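Local coordinates for protein N-acetylmuramoyl-L-alanine amidase (Peptoclostridium difficile, PDB 4RN7) that probably hydrolyses, as a zinc-dependent amidase, the bond between N-acetylmuramoyl sugars and L-alanine in bacterial cell-wall peptidoglycan, at residues 90-95 with 152-157; 120-125 with 164-169; 68-73 with 140-145; 100-105 with 129-134. All coordinates share one frame; numbering follows the deposited sequence. Where two conformers were deposited one is given.

Contact 1 (90-95 with 152-157); sequences NTATGI and LTTPSE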
loop_
_atom_site.group_PDB
_atom_site.type_symbol
_atom_site.label_atom_id
_atom_site.label_comp_id
_atom_site.label_asym_id
_atom_site.label_seq_id
_atom_site.Cartn_x
_atom_site.Cartn_y
_atom_site.Cartn_z
ATOM N N ASN A 90 19.028 -10.085 4.986
ATOM C CA ASN A 90 18.009 -10.174 6.023
ATOM C C ASN A 90 18.159 -9.038 7.030
ATOM O O ASN A 90 17.814 -9.196 8.209
ATOM C CB ASN A 90 18.123 -11.520 6.742
ATOM C CG ASN A 90 19.468 -11.693 7.447
ATOM O OD1 ASN A 90 20.419 -10.947 7.194
ATOM N ND2 ASN A 90 19.551 -12.680 8.332
ATOM N N THR A 91 18.667 -7.897 6.558
ATOM C CA THR A 91 19.003 -6.781 7.439
ATOM C C THR A 91 18.291 -5.461 7.123
ATOM O O THR A 91 18.149 -4.625 8.005
ATOM C CB THR A 91 20.547 -6.543 7.500
ATOM O OG1 THR A 91 21.034 -6.128 6.216
ATOM C CG2 THR A 91 21.267 -7.809 7.932
ATOM N N ALA A 92 17.812 -5.276 5.893
ATOM C CA ALA A 92 17.222 -3.984 5.506
ATOM C C ALA A 92 16.000 -3.602 6.344
ATOM O O ALA A 92 15.233 -4.470 6.754
ATOM C CB ALA A 92 16.850 -3.987 4.034
ATOM N N THR A 93 15.809 -2.304 6.592
ATOM C CA THR A 93 14.616 -1.854 7.315
ATOM C C THR A 93 13.995 -0.603 6.717
ATOM O O THR A 93 14.655 0.134 5.987
ATOM C CB THR A 93 14.916 -1.539 8.786
ATOM O OG1 THR A 93 15.929 -0.529 8.855
ATOM C CG2 THR A 93 15.370 -2.785 9.517
ATOM N N GLY A 94 12.723 -0.374 7.023
ATOM C CA GLY A 94 12.095 0.886 6.677
ATOM C C GLY A 94 11.027 0.779 5.606
ATOM O O GLY A 94 10.820 -0.274 4.999
ATOM N N ILE A 95 10.359 1.899 5.360
ATOM C CA ILE A 95 9.245 1.938 4.431
ATOM C C ILE A 95 9.577 2.879 3.274
ATOM O O ILE A 95 10.187 3.932 3.487
ATOM C CB ILE A 95 7.995 2.429 5.175
ATOM C CG1 ILE A 95 7.537 1.358 6.177
ATOM C CG2 ILE A 95 6.858 2.764 4.207
ATOM C CD1 ILE A 95 6.276 1.725 6.937
ATOM N N LEU A 152 9.868 -7.883 5.112
ATOM C CA LEU A 152 9.476 -9.129 5.760
ATOM C C LEU A 152 10.661 -10.070 5.906
ATOM O O LEU A 152 10.661 -10.955 6.760
ATOM C CB LEU A 152 8.344 -9.816 4.984
ATOM C CG LEU A 152 7.841 -11.123 5.603
ATOM C CD1 LEU A 152 7.268 -10.874 6.984
ATOM C CD2 LEU A 152 6.786 -11.741 4.693
ATOM N N THR A 153 11.689 -9.866 5.084
ATOM C CA THR A 153 12.910 -10.673 5.149
ATOM C C THR A 153 13.863 -10.336 6.319
ATOM O O THR A 153 14.846 -11.046 6.554
ATOM C CB THR A 153 13.677 -10.629 3.799
ATOM O OG1 THR A 153 13.860 -9.263 3.379
ATOM C CG2 THR A 153 12.895 -11.390 2.726
ATOM N N THR A 154 13.564 -9.260 7.044
ATOM C CA THR A 154 14.371 -8.840 8.193
ATOM C C THR A 154 13.583 -9.153 9.462
ATOM O O THR A 154 12.497 -8.601 9.670
ATOM C CB THR A 154 14.673 -7.337 8.127
ATOM O OG1 THR A 154 15.442 -7.059 6.953
ATOM C CG2 THR A 154 15.481 -6.900 9.346
ATOM N N PRO A 155 14.106 -10.068 10.291
ATOM C CA PRO A 155 13.388 -10.530 11.486
ATOM C C PRO A 155 12.841 -9.415 12.380
ATOM O O PRO A 155 11.698 -9.530 12.799
ATOM C CB PRO A 155 14.442 -11.350 12.226
ATOM C CG PRO A 155 15.283 -11.927 11.124
ATOM C CD PRO A 155 15.373 -10.801 10.101
ATOM N N SER A 156 13.616 -8.371 12.679
ATOM C CA SER A 156 13.047 -7.245 13.430
ATOM C C SER A 156 11.803 -6.622 12.768
ATOM O O SER A 156 10.822 -6.299 13.454
ATOM C CB SER A 156 14.110 -6.168 13.703
ATOM O OG SER A 156 14.445 -5.470 12.511
ATOM N N GLU A 157 11.824 -6.468 11.441
ATOM C CA GLU A 157 10.731 -5.814 10.734
ATOM C C GLU A 157 9.505 -6.714 10.779
ATOM O O GLU A 157 8.375 -6.247 10.929
ATOM C CB GLU A 157 11.095 -5.606 9.266
ATOM C CG GLU A 157 12.214 -4.642 9.003
ATOM C CD GLU A 157 11.729 -3.222 9.003
ATOM O OE1 GLU A 157 11.232 -2.764 7.948
ATOM O OE2 GLU A 157 11.842 -2.575 10.063
#
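Thr154 and Glu157 reach from the start of helix 155-161 to the backbone of 90-95, the loop leading into strand 95-99 of the mixed sheet in this Amidase_3-type alpha/beta domain. Although Thr154 stands at the N-cap position, its hydroxyl makes no capping bond. With OG1 beside its own backbone N (chi1 -62°), it donates instead to Ala92 O at 2.6 Å, in the carbonyl plane and on a lone pair. The other branch of Thr154, CG2, lies 3.5 Å from Asn90 O. Farther along, Glu157 folds at chi2 (-83°), which brings its carboxylate to the backbone N of Gly94 and the side chain of Thr93. Thr93 crosses this chain at about a right angle, its CG2 resting 3.7 Å from Glu157 CG. Thr153 turns its hydroxyl elsewhere, to the backbone N of Glu86, while the Glu86 carboxylate holds the N-H groups of Thr91 and Ala92; the loop is thus gripped from a second direction, with the zinc about 10 Å from the Thr153 side chain. Glu157 OE1 serves two backbone donors: Phe151 N, and Gly94 N at 3.0 Å, the latter from above the carboxylate plane.

Contact 2 (120-125 with 164-169); sequences SYVKVR and EKYQDQ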
loop_
_atom_site.group_PDB
_atom_site.type_symbol
_atom_site.label_atom_id
_atom_site.label_comp_id
_atom_site.label_asym_id
_atom_site.label_seq_id
_atom_site.Cartn_x
_atom_site.Cartn_y
_atom_site.Cartn_z
ATOM N N SER A 120 5.761 9.861 10.269
ATOM C CA SER A 120 5.403 10.571 11.494
ATOM C C SER A 120 4.619 9.683 12.460
ATOM O O SER A 120 4.726 9.845 13.674
ATOM C CB SER A 120 4.613 11.838 11.176
ATOM O OG SER A 120 3.344 11.517 10.640
ATOM N N TYR A 121 3.848 8.746 11.919
ATOM C CA TYR A 121 3.003 7.856 12.721
ATOM C C TYR A 121 3.683 6.604 13.283
ATOM O O TYR A 121 3.432 6.235 14.429
ATOM C CB TYR A 121 1.748 7.468 11.928
ATOM C CG TYR A 121 0.661 8.502 12.054
ATOM C CD1 TYR A 121 0.742 9.709 11.369
ATOM C CD2 TYR A 121 -0.437 8.282 12.876
ATOM C CE1 TYR A 121 -0.249 10.671 11.493
ATOM C CE2 TYR A 121 -1.434 9.236 13.006
ATOM C CZ TYR A 121 -1.334 10.427 12.311
ATOM O OH TYR A 121 -2.324 11.376 12.439
ATOM N N VAL A 122 4.519 5.942 12.487
ATOM C CA VAL A 122 5.177 4.718 12.956
ATOM C C VAL A 122 6.646 4.960 13.288
ATOM O O VAL A 122 7.273 4.160 14.003
ATOM C CB VAL A 122 5.047 3.555 11.955
ATOM C CG1 VAL A 122 3.662 2.952 12.030
ATOM C CG2 VAL A 122 5.334 4.035 10.555
ATOM N N LYS A 123 7.185 6.069 12.783
ATOM C CA LYS A 123 8.553 6.492 13.132
ATOM C C LYS A 123 9.552 5.397 12.772
ATOM O O LYS A 123 10.364 4.950 13.592
ATOM C CB LYS A 123 8.663 6.903 14.609
ATOM C CG LYS A 123 7.808 8.111 14.988
ATOM C CD LYS A 123 6.644 7.706 15.882
ATOM N N VAL A 124 9.441 4.967 11.522
ATOM C CA VAL A 124 10.269 3.943 10.920
ATOM C C VAL A 124 11.285 4.676 10.068
ATOM O O VAL A 124 11.182 5.889 9.871
ATOM C CB VAL A 124 9.429 3.063 9.990
ATOM C CG1 VAL A 124 8.446 2.252 10.796
ATOM C CG2 VAL A 124 8.685 3.927 8.998
ATOM N N ARG A 125 12.249 3.929 9.547
ATOM C CA ARG A 125 13.284 4.495 8.699
ATOM C C ARG A 125 12.652 4.989 7.404
ATOM O O ARG A 125 11.884 4.262 6.769
ATOM C CB ARG A 125 14.339 3.429 8.422
ATOM C CG ARG A 125 15.423 3.820 7.451
ATOM C CD ARG A 125 16.606 2.868 7.615
ATOM N NE ARG A 125 17.442 2.831 6.424
ATOM C CZ ARG A 125 18.506 3.606 6.243
ATOM N NH1 ARG A 125 18.865 4.480 7.178
ATOM N NH2 ARG A 125 19.211 3.508 5.123
ATOM N N GLU A 164 -0.461 -6.077 15.701
ATOM C CA GLU A 164 -1.716 -5.424 15.372
ATOM C C GLU A 164 -1.684 -3.927 15.660
ATOM O O GLU A 164 -2.277 -3.134 14.928
ATOM C CB GLU A 164 -2.854 -6.092 16.143
ATOM C CG GLU A 164 -3.102 -7.544 15.740
ATOM C CD GLU A 164 -4.133 -7.683 14.631
ATOM O OE1 GLU A 164 -5.005 -6.794 14.512
ATOM O OE2 GLU A 164 -4.077 -8.686 13.887
ATOM N N LYS A 165 -0.999 -3.537 16.728
ATOM C CA LYS A 165 -0.955 -2.129 17.091
ATOM C C LYS A 165 -0.084 -1.377 16.089
ATOM O O LYS A 165 -0.360 -0.229 15.747
ATOM C CB LYS A 165 -0.499 -1.944 18.553
ATOM C CG LYS A 165 -1.689 -1.872 19.539
ATOM C CD LYS A 165 -1.303 -2.203 20.979
ATOM C CE LYS A 165 -2.520 -2.163 21.902
ATOM N NZ LYS A 165 -2.986 -0.771 22.181
ATOM N N TYR A 166 0.939 -2.055 15.581
ATOM C CA TYR A 166 1.788 -1.485 14.557
ATOM C C TYR A 166 1.008 -1.374 13.246
ATOM O O TYR A 166 1.099 -0.370 12.543
ATOM C CB TYR A 166 2.998 -2.374 14.341
ATOM C CG TYR A 166 3.978 -1.794 13.374
ATOM C CD1 TYR A 166 4.852 -0.794 13.776
ATOM C CD2 TYR A 166 4.032 -2.233 12.057
ATOM C CE1 TYR A 166 5.754 -0.252 12.902
ATOM C CE2 TYR A 166 4.945 -1.692 11.169
ATOM C CZ TYR A 166 5.798 -0.705 11.603
ATOM O OH TYR A 166 6.716 -0.147 10.751
ATOM N N GLN A 167 0.252 -2.406 12.907
ATOM C CA GLN A 167 -0.558 -2.332 11.696
ATOM C C GLN A 167 -1.554 -1.180 11.798
ATOM O O GLN A 167 -1.827 -0.500 10.813
ATOM C CB GLN A 167 -1.288 -3.650 11.455
ATOM C CG GLN A 167 -0.375 -4.777 10.971
ATOM C CD GLN A 167 -1.156 -6.060 10.765
ATOM O OE1 GLN A 167 -2.378 -6.069 10.871
ATOM N NE2 GLN A 167 -0.457 -7.146 10.480
ATOM N N ASP A 168 -2.083 -0.958 12.995
ATOM C CA ASP A 168 -3.065 0.100 13.204
ATOM C C ASP A 168 -2.459 1.493 13.011
ATOM O O ASP A 168 -3.055 2.359 12.373
ATOM C CB ASP A 168 -3.659 -0.023 14.605
ATOM C CG ASP A 168 -4.784 0.946 14.840
ATOM O OD1 ASP A 168 -5.881 0.713 14.297
ATOM O OD2 ASP A 168 -4.573 1.935 15.574
ATOM N N GLN A 169 -1.275 1.689 13.576
ATOM C CA GLN A 169 -0.558 2.952 13.442
ATOM C C GLN A 169 -0.217 3.219 11.992
ATOM O O GLN A 169 -0.386 4.333 11.510
ATOM C CB GLN A 169 0.740 2.912 14.227
ATOM C CG GLN A 169 0.583 2.856 15.716
ATOM C CD GLN A 169 1.925 2.933 16.399
ATOM O OE1 GLN A 169 2.372 4.011 16.801
ATOM N NE2 GLN A 169 2.590 1.788 16.520
#
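Tyr166, whose ring meets Val122 and Val124 across the contact, gives its backbone N-H to Asn163 OD1, which also takes a weak bond from Lys165 N. Both donors lie at the start of helix 164-185; the Tyr166 ring and, a turn on, Gln169 meet the end of helix 107-122 and the residues after it. Between the two segments themselves the meeting is largely apolar, without a hydrogen bond from one to the other. Tyr166 places its ring anti to the backbone N (chi1 -175°), which carries the phenol out to the valines. Val122 CG1 lies obliquely by the ring, 3.9 Å from Tyr166 CE1, and also packs 3.7 Å from Gln169 CB. Val124 comes at the ring's edge, near its plane, with its CG1 4.1 Å from Tyr166 CZ. In the alpha/beta fold of the domain this is helix-to-helix packing at the surface, away from the zinc site. Lys123, with positive phi (58°), turns the chain out of the helix and lets Val124 face the tyrosine. On the Tyr121 side, CB approaches Gln169 O at 3.8 Å, and the phenol ring continues along helix 164-185 to Glu172 and Gln176. Gln169 was deposited in two conformers, so the placing of its side chain is not unique. Asp168 forms a salt bridge with Lys42, tying helix 164-185 to helix 28-44.

Contact 3 (68-73 with 140-145); sequences ILANNS and SNMPAI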
loop_
_atom_site.group_PDB
_atom_site.type_symbol
_atom_site.label_atom_id
_atom_site.label_comp_id
_atom_site.label_asym_id
_atom_site.label_seq_id
_atom_site.Cartn_x
_atom_site.Cartn_y
_atom_site.Cartn_z
ATOM N N ILE A 68 -7.148 -3.195 -14.226
ATOM C CA ILE A 68 -8.470 -3.141 -14.837
ATOM C C ILE A 68 -9.533 -2.828 -13.784
ATOM O O ILE A 68 -10.364 -1.937 -13.987
ATOM C CB ILE A 68 -8.805 -4.444 -15.582
ATOM C CG1 ILE A 68 -7.997 -4.535 -16.883
ATOM C CG2 ILE A 68 -10.304 -4.531 -15.913
ATOM C CD1 ILE A 68 -8.130 -5.866 -17.582
ATOM N N LEU A 69 -9.501 -3.542 -12.660
ATOM C CA LEU A 69 -10.458 -3.297 -11.581
ATOM C C LEU A 69 -10.376 -1.854 -11.091
ATOM O O LEU A 69 -11.405 -1.205 -10.917
ATOM C CB LEU A 69 -10.218 -4.253 -10.401
ATOM C CG LEU A 69 -10.517 -5.724 -10.690
ATOM C CD1 LEU A 69 -9.962 -6.616 -9.580
ATOM C CD2 LEU A 69 -12.022 -5.951 -10.899
ATOM N N ALA A 70 -9.156 -1.364 -10.867
ATOM C CA ALA A 70 -8.966 0.016 -10.424
ATOM C C ALA A 70 -9.564 0.987 -11.432
ATOM O O ALA A 70 -10.308 1.905 -11.068
ATOM C CB ALA A 70 -7.469 0.326 -10.197
ATOM N N ASN A 71 -9.234 0.785 -12.703
ATOM C CA ASN A 71 -9.709 1.678 -13.752
ATOM C C ASN A 71 -11.228 1.661 -13.868
ATOM O O ASN A 71 -11.858 2.716 -13.963
ATOM C CB ASN A 71 -9.049 1.341 -15.094
ATOM C CG ASN A 71 -7.571 1.700 -15.126
ATOM O OD1 ASN A 71 -7.106 2.525 -14.345
ATOM N ND2 ASN A 71 -6.830 1.090 -16.042
ATOM N N ASN A 72 -11.819 0.467 -13.858
ATOM C CA ASN A 72 -13.269 0.359 -13.948
ATOM C C ASN A 72 -13.990 0.959 -12.739
ATOM O O ASN A 72 -15.157 1.328 -12.829
ATOM C CB ASN A 72 -13.688 -1.104 -14.120
ATOM C CG ASN A 72 -13.294 -1.673 -15.463
ATOM O OD1 ASN A 72 -12.823 -0.953 -16.344
ATOM N ND2 ASN A 72 -13.506 -2.974 -15.639
ATOM N N SER A 73 -13.304 1.049 -11.605
ATOM C CA SER A 73 -13.930 1.586 -10.402
ATOM C C SER A 73 -13.911 3.109 -10.428
ATOM O O SER A 73 -14.505 3.752 -9.559
ATOM C CB SER A 73 -13.201 1.091 -9.158
ATOM O OG SER A 73 -11.933 1.720 -9.047
ATOM N N SER A 140 -2.644 1.745 -14.377
ATOM C CA SER A 140 -3.788 2.420 -13.755
ATOM C C SER A 140 -3.908 3.878 -14.230
ATOM O O SER A 140 -2.902 4.516 -14.570
ATOM C CB SER A 140 -3.717 2.331 -12.228
ATOM O OG SER A 140 -2.421 2.661 -11.767
ATOM N N ASN A 141 -5.137 4.393 -14.264
ATOM C CA ASN A 141 -5.423 5.691 -14.868
ATOM C C ASN A 141 -5.497 6.880 -13.916
ATOM O O ASN A 141 -5.749 8.008 -14.348
ATOM C CB ASN A 141 -6.743 5.618 -15.657
ATOM C CG ASN A 141 -6.659 4.704 -16.850
ATOM O OD1 ASN A 141 -5.594 4.542 -17.440
ATOM N ND2 ASN A 141 -7.786 4.101 -17.219
HETATM N N MSE A 142 -5.295 6.637 -12.629
HETATM C CA MSE A 142 -5.418 7.699 -11.648
HETATM C C MSE A 142 -4.138 7.741 -10.838
HETATM O O MSE A 142 -3.312 6.827 -10.966
HETATM C CB MSE A 142 -6.640 7.453 -10.754
HETATM C CG MSE A 142 -6.513 6.330 -9.739
HETATM SE SE MSE A 142 -6.453 4.488 -10.405
HETATM C CE MSE A 142 -8.106 4.466 -11.432
ATOM N N PRO A 143 -3.954 8.799 -10.021
ATOM C CA PRO A 143 -2.804 8.791 -9.109
ATOM C C PRO A 143 -2.722 7.493 -8.305
ATOM O O PRO A 143 -3.706 7.080 -7.681
ATOM C CB PRO A 143 -3.076 9.988 -8.199
ATOM C CG PRO A 143 -3.777 10.964 -9.100
ATOM C CD PRO A 143 -4.661 10.094 -9.995
ATOM N N ALA A 144 -1.553 6.850 -8.354
ATOM C CA ALA A 144 -1.380 5.498 -7.835
ATOM C C ALA A 144 -0.031 5.359 -7.133
ATOM O O ALA A 144 1.002 5.794 -7.665
ATOM C CB ALA A 144 -1.475 4.486 -8.970
ATOM N N ILE A 145 -0.042 4.741 -5.953
ATOM C CA ILE A 145 1.190 4.472 -5.216
ATOM C C ILE A 145 1.199 3.027 -4.729
ATOM O O ILE A 145 0.143 2.384 -4.638
ATOM C CB ILE A 145 1.384 5.426 -4.009
ATOM C CG1 ILE A 145 0.245 5.259 -2.986
ATOM C CG2 ILE A 145 1.504 6.875 -4.494
ATOM C CD1 ILE A 145 0.454 6.036 -1.684
#
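Asn71 OD1 receives the backbone N-H of Asn141 at 2.7 Å, a short but bent bond (139° at the hydrogen) with the donor tilted a little from the carbonyl plane. The amide that accepts it is held by its other end too, since Asn71 ND2 donates to Glu139 O; the two bonds fix the rotation of the group. Beside this grip lies the tightly packed part. Met142, present as selenomethionine, bends at chi2 and chi3, and the bends carry its CE to 3.4 Å from Ala70 O and 3.6 Å from Asn71 OD1. Its SE lies 4.3 Å from Ala70 CB. Ala70 O, at the same time, takes the hydroxyl of Ser73 at 2.6 Å. Here the C-terminal part of helix 63-72 meets the loop that joins helix 135-139 to strand 144-151, an inner strand of the mixed beta sheet in this alpha/beta fold, and Leu78 of strand 77-84 is touched by Ala70, Ser140 and Met142 alike. The buried Ser140 OG bonds to Val136 O and Leu137 O. Toward solvent lies the exposed part, where the side chains meet by stacking alone. Asn141 lays its amide over that of Asn71, the planes 4° apart and the two chains at about a right angle, with Asn141 ND2 3.2 Å from Asn71 CG. No hydrogen bond joins the two amide groups, and a bound buffer molecule lies close to the Asn141 side chain.

Contact 4 (100-105 with 129-134); sequences RNKATD and IVENNF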
loop_
_atom_site.group_PDB
_atom_site.type_symbol
_atom_site.label_atom_id
_atom_site.label_comp_id
_atom_site.label_asym_id
_atom_site.label_seq_id
_atom_site.Cartn_x
_atom_site.Cartn_y
_atom_site.Cartn_z
ATOM N N ARG A 100 4.536 5.497 -10.452
ATOM C CA ARG A 100 4.916 5.131 -11.824
ATOM C C ARG A 100 5.985 6.051 -12.397
ATOM O O ARG A 100 6.056 7.224 -12.034
ATOM C CB ARG A 100 3.695 5.092 -12.761
ATOM C CG ARG A 100 3.303 6.436 -13.366
ATOM C CD ARG A 100 2.137 6.319 -14.354
ATOM N NE ARG A 100 0.970 5.708 -13.721
ATOM C CZ ARG A 100 0.036 6.389 -13.059
ATOM N NH1 ARG A 100 -0.981 5.753 -12.492
ATOM N NH2 ARG A 100 0.120 7.713 -12.956
ATOM N N ASN A 101 6.815 5.507 -13.288
ATOM C CA ASN A 101 7.876 6.273 -13.932
ATOM C C ASN A 101 7.409 7.622 -14.479
ATOM O O ASN A 101 6.420 7.685 -15.211
ATOM C CB ASN A 101 8.491 5.467 -15.081
ATOM C CG ASN A 101 9.353 4.312 -14.604
ATOM O OD1 ASN A 101 9.672 4.196 -13.419
ATOM N ND2 ASN A 101 9.746 3.452 -15.537
ATOM N N LYS A 102 8.133 8.686 -14.121
ATOM C CA LYS A 102 7.906 10.028 -14.668
ATOM C C LYS A 102 6.468 10.528 -14.505
ATOM O O LYS A 102 5.947 11.238 -15.367
ATOM C CB LYS A 102 8.302 10.075 -16.148
ATOM C CG LYS A 102 9.789 9.866 -16.410
ATOM C CD LYS A 102 10.063 9.806 -17.906
ATOM C CE LYS A 102 11.510 10.139 -18.220
ATOM N NZ LYS A 102 11.749 10.136 -19.692
ATOM N N ALA A 103 5.833 10.160 -13.400
ATOM C CA ALA A 103 4.436 10.522 -13.177
ATOM C C ALA A 103 4.233 12.036 -13.123
ATOM O O ALA A 103 4.885 12.733 -12.340
ATOM C CB ALA A 103 3.926 9.875 -11.899
ATOM N N THR A 104 3.324 12.530 -13.959
ATOM C CA THR A 104 2.981 13.949 -14.001
ATOM C C THR A 104 1.573 14.200 -13.456
ATOM O O THR A 104 1.134 15.347 -13.364
ATOM C CB THR A 104 3.065 14.507 -15.445
ATOM O OG1 THR A 104 2.203 13.760 -16.314
ATOM C CG2 THR A 104 4.483 14.432 -15.969
ATOM N N ASP A 105 0.877 13.126 -13.079
ATOM C CA ASP A 105 -0.539 13.206 -12.728
ATOM C C ASP A 105 -0.814 13.473 -11.248
ATOM O O ASP A 105 -1.974 13.567 -10.836
ATOM C CB ASP A 105 -1.271 11.932 -13.171
ATOM C CG ASP A 105 -0.968 10.726 -12.277
ATOM O OD1 ASP A 105 0.065 10.721 -11.572
ATOM O OD2 ASP A 105 -1.765 9.762 -12.288
ATOM N N ILE A 129 10.707 8.089 -1.525
ATOM C CA ILE A 129 9.821 7.668 -2.604
ATOM C C ILE A 129 10.653 7.247 -3.814
ATOM O O ILE A 129 11.780 7.728 -4.000
ATOM C CB ILE A 129 8.824 8.778 -2.984
ATOM C CG1 ILE A 129 9.551 10.003 -3.552
ATOM C CG2 ILE A 129 7.989 9.166 -1.770
ATOM C CD1 ILE A 129 8.611 11.080 -4.093
ATOM N N VAL A 130 10.101 6.342 -4.624
ATOM C CA VAL A 130 10.850 5.701 -5.705
ATOM C C VAL A 130 9.978 5.579 -6.954
ATOM O O VAL A 130 8.814 5.203 -6.857
ATOM C CB VAL A 130 11.256 4.257 -5.308
ATOM C CG1 VAL A 130 12.158 3.645 -6.361
ATOM C CG2 VAL A 130 11.937 4.234 -3.955
ATOM N N GLU A 131 10.534 5.888 -8.122
ATOM C CA GLU A 131 9.856 5.537 -9.365
ATOM C C GLU A 131 9.966 4.035 -9.602
ATOM O O GLU A 131 11.039 3.440 -9.426
ATOM C CB GLU A 131 10.475 6.281 -10.550
ATOM C CG GLU A 131 10.096 7.750 -10.628
ATOM C CD GLU A 131 10.869 8.497 -11.694
ATOM O OE1 GLU A 131 12.038 8.128 -11.955
ATOM O OE2 GLU A 131 10.314 9.457 -12.268
ATOM N N ASN A 132 8.870 3.422 -10.028
ATOM C CA ASN A 132 8.882 1.999 -10.326
ATOM C C ASN A 132 7.849 1.672 -11.391
ATOM O O ASN A 132 6.716 2.147 -11.327
ATOM C CB ASN A 132 8.599 1.181 -9.069
ATOM C CG ASN A 132 8.892 -0.298 -9.259
ATOM O OD1 ASN A 132 8.143 -1.013 -9.927
ATOM N ND2 ASN A 132 9.988 -0.765 -8.665
ATOM N N ASN A 133 8.238 0.845 -12.354
ATOM C CA ASN A 133 7.368 0.527 -13.485
ATOM C C ASN A 133 6.374 -0.617 -13.238
ATOM O O ASN A 133 5.811 -1.162 -14.193
ATOM C CB ASN A 133 8.222 0.209 -14.714
ATOM C CG ASN A 133 7.581 0.670 -16.010
ATOM O OD1 ASN A 133 6.923 1.709 -16.056
ATOM N ND2 ASN A 133 7.776 -0.103 -17.074
ATOM N N PHE A 134 6.163 -0.970 -11.969
ATOM C CA PHE A 134 5.215 -2.021 -11.577
ATOM C C PHE A 134 3.887 -1.883 -12.326
ATOM O O PHE A 134 3.291 -0.802 -12.349
ATOM C CB PHE A 134 4.982 -1.949 -10.065
ATOM C CG PHE A 134 4.151 -3.079 -9.508
ATOM C CD1 PHE A 134 4.602 -4.398 -9.579
ATOM C CD2 PHE A 134 2.940 -2.819 -8.877
ATOM C CE1 PHE A 134 3.847 -5.437 -9.046
ATOM C CE2 PHE A 134 2.175 -3.857 -8.333
ATOM C CZ PHE A 134 2.630 -5.163 -8.423
#
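Lys102 and Glu131 supply the hydrogen bond of this contact: the backbone N of Lys102 donates its N-H to Glu131 OE2 at 3.0 Å, entering from above the carboxylate plane. The donor sits in a type II beta turn running from Arg100 to Ala103, and the extended Glu131 chain reaches it from the end of its strand. A weaker CA-H...O contact joins Arg100 CA to Asn132 O at 3.5 Å and is nearly straight (165° at the hydrogen). Amide packing comes next. Asn101 and Asn133 cross at about a right angle, yet their amide planes are within 4° of parallel; ND2 of Asn101 lies 3.4 Å from OD1 of Asn133, too poorly angled for a bond. Asn101 N is buried here and has no partner in the model. Bonds inside each segment set the frame: Asn132 OD1 accepts Phe134 N at 2.8 Å on a lone pair, an Asx turn, and Arg100 NH2 forms a salt bridge with Asp105 OD2 at 2.9 Å, the partner lying near the guanidinium plane. Arg100 NE donates to Leu137 O, and NH2 also forms a salt bridge with the sulfonate of a buffer molecule, probably from the crystallisation liquor. Strands 95-99 and 126-131 run parallel, linked through helix 107-122 as a beta-alpha-beta crossover; the contact closes their C-terminal ends at the sheet edge, where Val130 and Asn132 pair with Tyr99 and the Phe134 ring meets zinc ligand His82.

Overall arrangement
Burial alone does not set the chemistry of the four contacts. Contact 3 is the buried one, combining selenomethionine packing with a fixed amide; contact 1 is partly buried and depends on side chains bonded to backbone. Contacts 2 and 4 lie at the surface, the former largely apolar between helices, the latter polar in a turn beside the sheet edge. Two pairs are joined directly. Contacts 1 and 2 meet where Ile95 N probably bonds to Arg125 O, and contacts 3 and 4 where Arg100 NH1 probably bonds to Met142 O; in each pair the centres are about 14 Å apart. Contacts 1 and 3 lie on opposite sides of the chain's centre, their centres about 29 Å apart, yet strand 144-151 runs between them.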